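2-oxoadipate dioxygenase/decarboxylase, chloroplastic/amyloplastic (Oryza sativa, PDB 6W1K) catalyses the iron(II)-dependent decarboxylation and hydroxylation of 2-oxoadipate to D-2-hydroxyglutarate with O2, a step of plastid lysine breakdown. Local coordinates at residues K73-A76 with E77-D81; N151-A154 with T155-S158. All coordinates share one frame; numbering follows the deposited sequence.

Contact 1: K73-A76 with E77-D81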
loop_
_atom_site.group_PDB
_atom_site.type_symbol
_atom_site.label_atom_id
_atom_site.label_comp_id
_atom_site.label_asym_id
_atom_site.label_seq_id
_atom_site.Cartn_x
_atom_site.Cartn_y
_atom_site.Cartn_z
ATOM N N LYS A 73 -9.753 -1.488 -11.298
ATOM C CA LYS A 73 -11.160 -1.790 -11.089
ATOM C C LYS A 73 -11.376 -3.182 -10.496
ATOM O O LYS A 73 -12.406 -3.411 -9.839
ATOM C CB LYS A 73 -11.905 -1.648 -12.406
ATOM C CG LYS A 73 -11.444 -2.621 -13.465
ATOM C CD LYS A 73 -12.409 -2.659 -14.650
ATOM C CE LYS A 73 -12.038 -1.662 -15.710
ATOM N NZ LYS A 73 -12.453 -2.123 -17.071
ATOM N N SER A 74 -10.425 -4.109 -10.687
ATOM C CA SER A 74 -10.617 -5.474 -10.222
ATOM C C SER A 74 -10.600 -5.546 -8.701
ATOM O O SER A 74 -11.225 -6.439 -8.114
ATOM C CB SER A 74 -9.553 -6.397 -10.848
ATOM O OG SER A 74 -8.270 -6.190 -10.277
ATOM N N LEU A 75 -9.928 -4.609 -8.048
ATOM C CA LEU A 75 -9.991 -4.501 -6.595
ATOM C C LEU A 75 -10.909 -3.394 -6.118
ATOM O O LEU A 75 -11.491 -3.509 -5.036
ATOM C CB LEU A 75 -8.613 -4.219 -6.011
ATOM C CG LEU A 75 -7.745 -5.432 -5.725
ATOM C CD1 LEU A 75 -6.330 -4.883 -5.446
ATOM C CD2 LEU A 75 -8.309 -6.238 -4.583
ATOM N N ALA A 76 -11.043 -2.325 -6.897
ATOM C CA ALA A 76 -11.765 -1.164 -6.387
ATOM C C ALA A 76 -13.209 -1.497 -6.079
ATOM O O ALA A 76 -13.781 -0.929 -5.157
ATOM C CB ALA A 76 -11.754 -0.012 -7.373
ATOM N N GLU A 77 -13.819 -2.389 -6.861
ATOM C CA GLU A 77 -15.232 -2.725 -6.676
ATOM C C GLU A 77 -15.505 -3.349 -5.304
ATOM O O GLU A 77 -16.576 -3.137 -4.715
ATOM C CB GLU A 77 -15.653 -3.683 -7.787
ATOM C CG GLU A 77 -17.133 -3.810 -8.007
ATOM C CD GLU A 77 -17.496 -5.037 -8.855
ATOM O OE1 GLU A 77 -18.647 -5.512 -8.705
ATOM O OE2 GLU A 77 -16.643 -5.533 -9.646
ATOM N N PHE A 78 -14.584 -4.171 -4.808
ATOM C CA PHE A 78 -14.727 -4.674 -3.451
ATOM C C PHE A 78 -14.823 -3.526 -2.456
ATOM O O PHE A 78 -15.750 -3.478 -1.632
ATOM C CB PHE A 78 -13.542 -5.577 -3.084
ATOM C CG PHE A 78 -13.489 -5.917 -1.603
ATOM C CD1 PHE A 78 -14.454 -6.721 -1.034
ATOM C CD2 PHE A 78 -12.488 -5.393 -0.805
ATOM C CE1 PHE A 78 -14.425 -7.044 0.335
ATOM C CE2 PHE A 78 -12.441 -5.700 0.557
ATOM C CZ PHE A 78 -13.425 -6.507 1.136
ATOM N N PHE A 79 -13.860 -2.598 -2.507
ATOM C CA PHE A 79 -13.810 -1.529 -1.506
ATOM C C PHE A 79 -15.003 -0.595 -1.635
ATOM O O PHE A 79 -15.572 -0.178 -0.611
ATOM C CB PHE A 79 -12.477 -0.759 -1.569
ATOM C CG PHE A 79 -11.314 -1.604 -1.166
ATOM C CD1 PHE A 79 -11.112 -1.927 0.174
ATOM C CD2 PHE A 79 -10.455 -2.137 -2.116
ATOM C CE1 PHE A 79 -10.111 -2.726 0.562
ATOM C CE2 PHE A 79 -9.454 -2.970 -1.721
ATOM C CZ PHE A 79 -9.276 -3.260 -0.379
ATOM N N THR A 80 -15.433 -0.274 -2.869
ATOM C CA THR A 80 -16.622 0.571 -3.007
ATOM C C THR A 80 -17.906 -0.167 -2.616
ATOM O O THR A 80 -18.862 0.480 -2.178
ATOM C CB THR A 80 -16.756 1.152 -4.427
ATOM O OG1 THR A 80 -16.800 0.106 -5.401
ATOM C CG2 THR A 80 -15.555 2.075 -4.716
ATOM N N ASP A 81 -17.954 -1.504 -2.733
ATOM C CA ASP A 81 -19.057 -2.267 -2.142
ATOM C C ASP A 81 -19.123 -2.085 -0.611
ATOM O O ASP A 81 -20.193 -2.159 -0.017
ATOM C CB ASP A 81 -18.906 -3.757 -2.457
ATOM C CG ASP A 81 -19.283 -4.135 -3.900
ATOM O OD1 ASP A 81 -19.873 -3.326 -4.645
ATOM O OD2 ASP A 81 -18.952 -5.290 -4.268
HETATM O O HOH W 1 -13.272 -5.863 -6.729
#

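Contact 2: N151-A154 with T155-S158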
loop_
_atom_site.group_PDB
_atom_site.type_symbol
_atom_site.label_atom_id
_atom_site.label_comp_id
_atom_site.label_asym_id
_atom_site.label_seq_id
_atom_site.Cartn_x
_atom_site.Cartn_y
_atom_site.Cartn_z
ATOM N N ASN A 151 -9.774 -12.175 -12.462
ATOM C CA ASN A 151 -9.873 -10.759 -12.153
ATOM C C ASN A 151 -11.189 -10.422 -11.462
ATOM O O ASN A 151 -11.278 -9.392 -10.796
ATOM C CB ASN A 151 -9.803 -9.921 -13.416
ATOM C CG ASN A 151 -10.832 -10.367 -14.450
ATOM O OD1 ASN A 151 -10.828 -11.519 -14.888
ATOM N ND2 ASN A 151 -11.751 -9.482 -14.791
ATOM N N LYS A 152 -12.218 -11.238 -11.654
ATOM C CA LYS A 152 -13.484 -11.009 -10.968
ATOM C C LYS A 152 -13.447 -11.435 -9.503
ATOM O O LYS A 152 -14.451 -11.249 -8.791
ATOM C CB LYS A 152 -14.633 -11.735 -11.694
ATOM C CG LYS A 152 -14.829 -11.251 -13.122
ATOM C CD LYS A 152 -15.919 -12.029 -13.838
ATOM C CE LYS A 152 -17.333 -11.504 -13.512
ATOM N NZ LYS A 152 -18.356 -12.267 -14.303
ATOM N N HIS A 153 -12.322 -11.950 -9.019
ATOM C CA HIS A 153 -12.223 -12.461 -7.645
ATOM C C HIS A 153 -10.895 -12.084 -7.060
ATOM O O HIS A 153 -10.248 -12.871 -6.360
ATOM C CB HIS A 153 -12.481 -13.971 -7.619
ATOM C CG HIS A 153 -13.824 -14.301 -8.172
ATOM N ND1 HIS A 153 -14.982 -14.078 -7.464
ATOM C CD2 HIS A 153 -14.209 -14.657 -9.416
ATOM C CE1 HIS A 153 -16.026 -14.348 -8.230
ATOM N NE2 HIS A 153 -15.577 -14.725 -9.416
ATOM N N ALA A 154 -10.491 -10.837 -7.308
ATOM C CA ALA A 154 -9.182 -10.377 -6.858
ATOM C C ALA A 154 -9.079 -10.369 -5.344
ATOM O O ALA A 154 -8.002 -10.607 -4.792
ATOM C CB ALA A 154 -8.892 -8.971 -7.412
ATOM N N THR A 155 -10.176 -10.088 -4.649
ATOM C CA THR A 155 -10.113 -10.058 -3.186
ATOM C C THR A 155 -9.930 -11.446 -2.590
ATOM O O THR A 155 -9.172 -11.617 -1.625
ATOM C CB THR A 155 -11.387 -9.393 -2.655
ATOM O OG1 THR A 155 -11.521 -8.140 -3.328
ATOM C CG2 THR A 155 -11.303 -9.153 -1.170
ATOM N N LEU A 156 -10.602 -12.446 -3.151
ATOM C CA LEU A 156 -10.346 -13.831 -2.781
ATOM C C LEU A 156 -8.878 -14.184 -2.961
ATOM O O LEU A 156 -8.258 -14.793 -2.084
ATOM C CB LEU A 156 -11.225 -14.744 -3.629
ATOM C CG LEU A 156 -12.483 -15.431 -3.124
ATOM C CD1 LEU A 156 -12.958 -16.298 -4.282
ATOM C CD2 LEU A 156 -12.162 -16.204 -1.903
ATOM N N ALA A 157 -8.300 -13.794 -4.098
ATOM C CA ALA A 157 -6.870 -14.008 -4.328
ATOM C C ALA A 157 -6.025 -13.336 -3.243
ATOM O O ALA A 157 -5.088 -13.935 -2.697
ATOM C CB ALA A 157 -6.492 -13.485 -5.708
ATOM N N SER A 158 -6.359 -12.095 -2.906
ATOM C CA SER A 158 -5.578 -11.353 -1.923
ATOM C C SER A 158 -5.702 -11.970 -0.535
ATOM O O SER A 158 -4.714 -12.056 0.200
ATOM C CB SER A 158 -6.036 -9.892 -1.898
ATOM O OG SER A 158 -5.149 -9.118 -1.121
#

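Contact 1: K73-A76 with E77-D81
Ala76 and Thr80 meet one turn apart in a local contact within helix 72-81, which packs against strand 121-127 of the mixed beta-sheet. The family belongs to the glyoxalase clan, and this helix connects two strands of that sheet, 57-65 and 85-92. The alpha-helical bond from Thr80 N to Ala76 O is short and nearly straight, 2.9 Å at 168°. Earlier in the helix the bonding is looser. Glu77 N reaches Lys73 O only weakly, at 3.5 Å, and Phe78 N makes a weak, bent bond to Leu75 O. A water bridges this turn, accepting from Phe78 N at 2.9 Å and donating to Ser74 O. Leu75 and Phe79 are buried and line the side of the helix toward the sheet, where Leu75 touches Ile124 and Phe79 touches Ile122. Their side chains approach each other at 4.5 Å, Leu75 CD2 to Phe79 CE2. The two neighbouring phenyl rings also meet: the CD2 corner of Phe78 lies over the centre of the Phe79 ring, 3.7 Å above its plane. With chi1 at 58°, Thr80 turns its hydroxyl back along the helix, bringing OG1 to 3.2 Å from Ala76 O.

Contact 2: N151-A154 with T155-S158
His153 O and Ala154 O accept the first two alpha-helical bonds of helix 154-160, from Ala157 N and Ser158 N, just after a 3-10 segment that ends with Asn151 and Lys152. The bond from Ala157 N to His153 O measures 3.1 Å; it is nearly straight, at 166°, and lies in the carbonyl plane. The bond from Ser158 N to Ala154 O is shorter, 2.9 Å, but more bent at 151°. Its donor is tilted 23° out of the carbonyl plane.

The side chains touch lightly. Leu156 CD1, a methyl, rests beside the root of the histidine side chain, 4.1 Å from His153 CB. Both residues are exposed. Leu156 CB also packs on His153 O, at 3.5 Å. Ala157 points its methyl back toward the preceding turn, where CB lies 3.4 Å from Ala154 O.

His153 holds the N-cap position. Its own backbone is not helical; the helical range begins with Ala154. Here the chain passes from the loop after helix 134-147 into helix 154-160.

Ala154 is buried, with its methyl against Tyr191. Ala157 touches Tyr191 as well, and also Thr164. Thr155 reaches Val25 and Met29 of helix 16-36. Ser158 is buried too and touches Met29. Its OG, anti to the backbone N, is hydrogen-bonded to Tyr191 O. Ser158 CB remains 3.6 Å from Ala154 O.

Overall arrangement
Contact 1 closes some 70 residues before contact 2 opens, yet their helices pack together with contact centres about 10 Å apart. The first turn of helix 154-160 lies against helix 72-81. Thr155 OG1 sits 3.3 Å from Phe78 CB and 3.9 Å from Leu75 CD2. Ala154 CB packs on Ser74 O at 3.5 Å. Tyr191 spans both contacts: its OH is hydrogen-bonded to Ser74 OG, and its carbonyl serves Ser158. Neither contact lines the pocket. The Leu75 side chain is about 8 Å from that of Arg63, which binds 2-oxoadipate, and about 10 Å from the bound 2-oxoadipate. The Ser158 side chain is about 13 Å from that ligand.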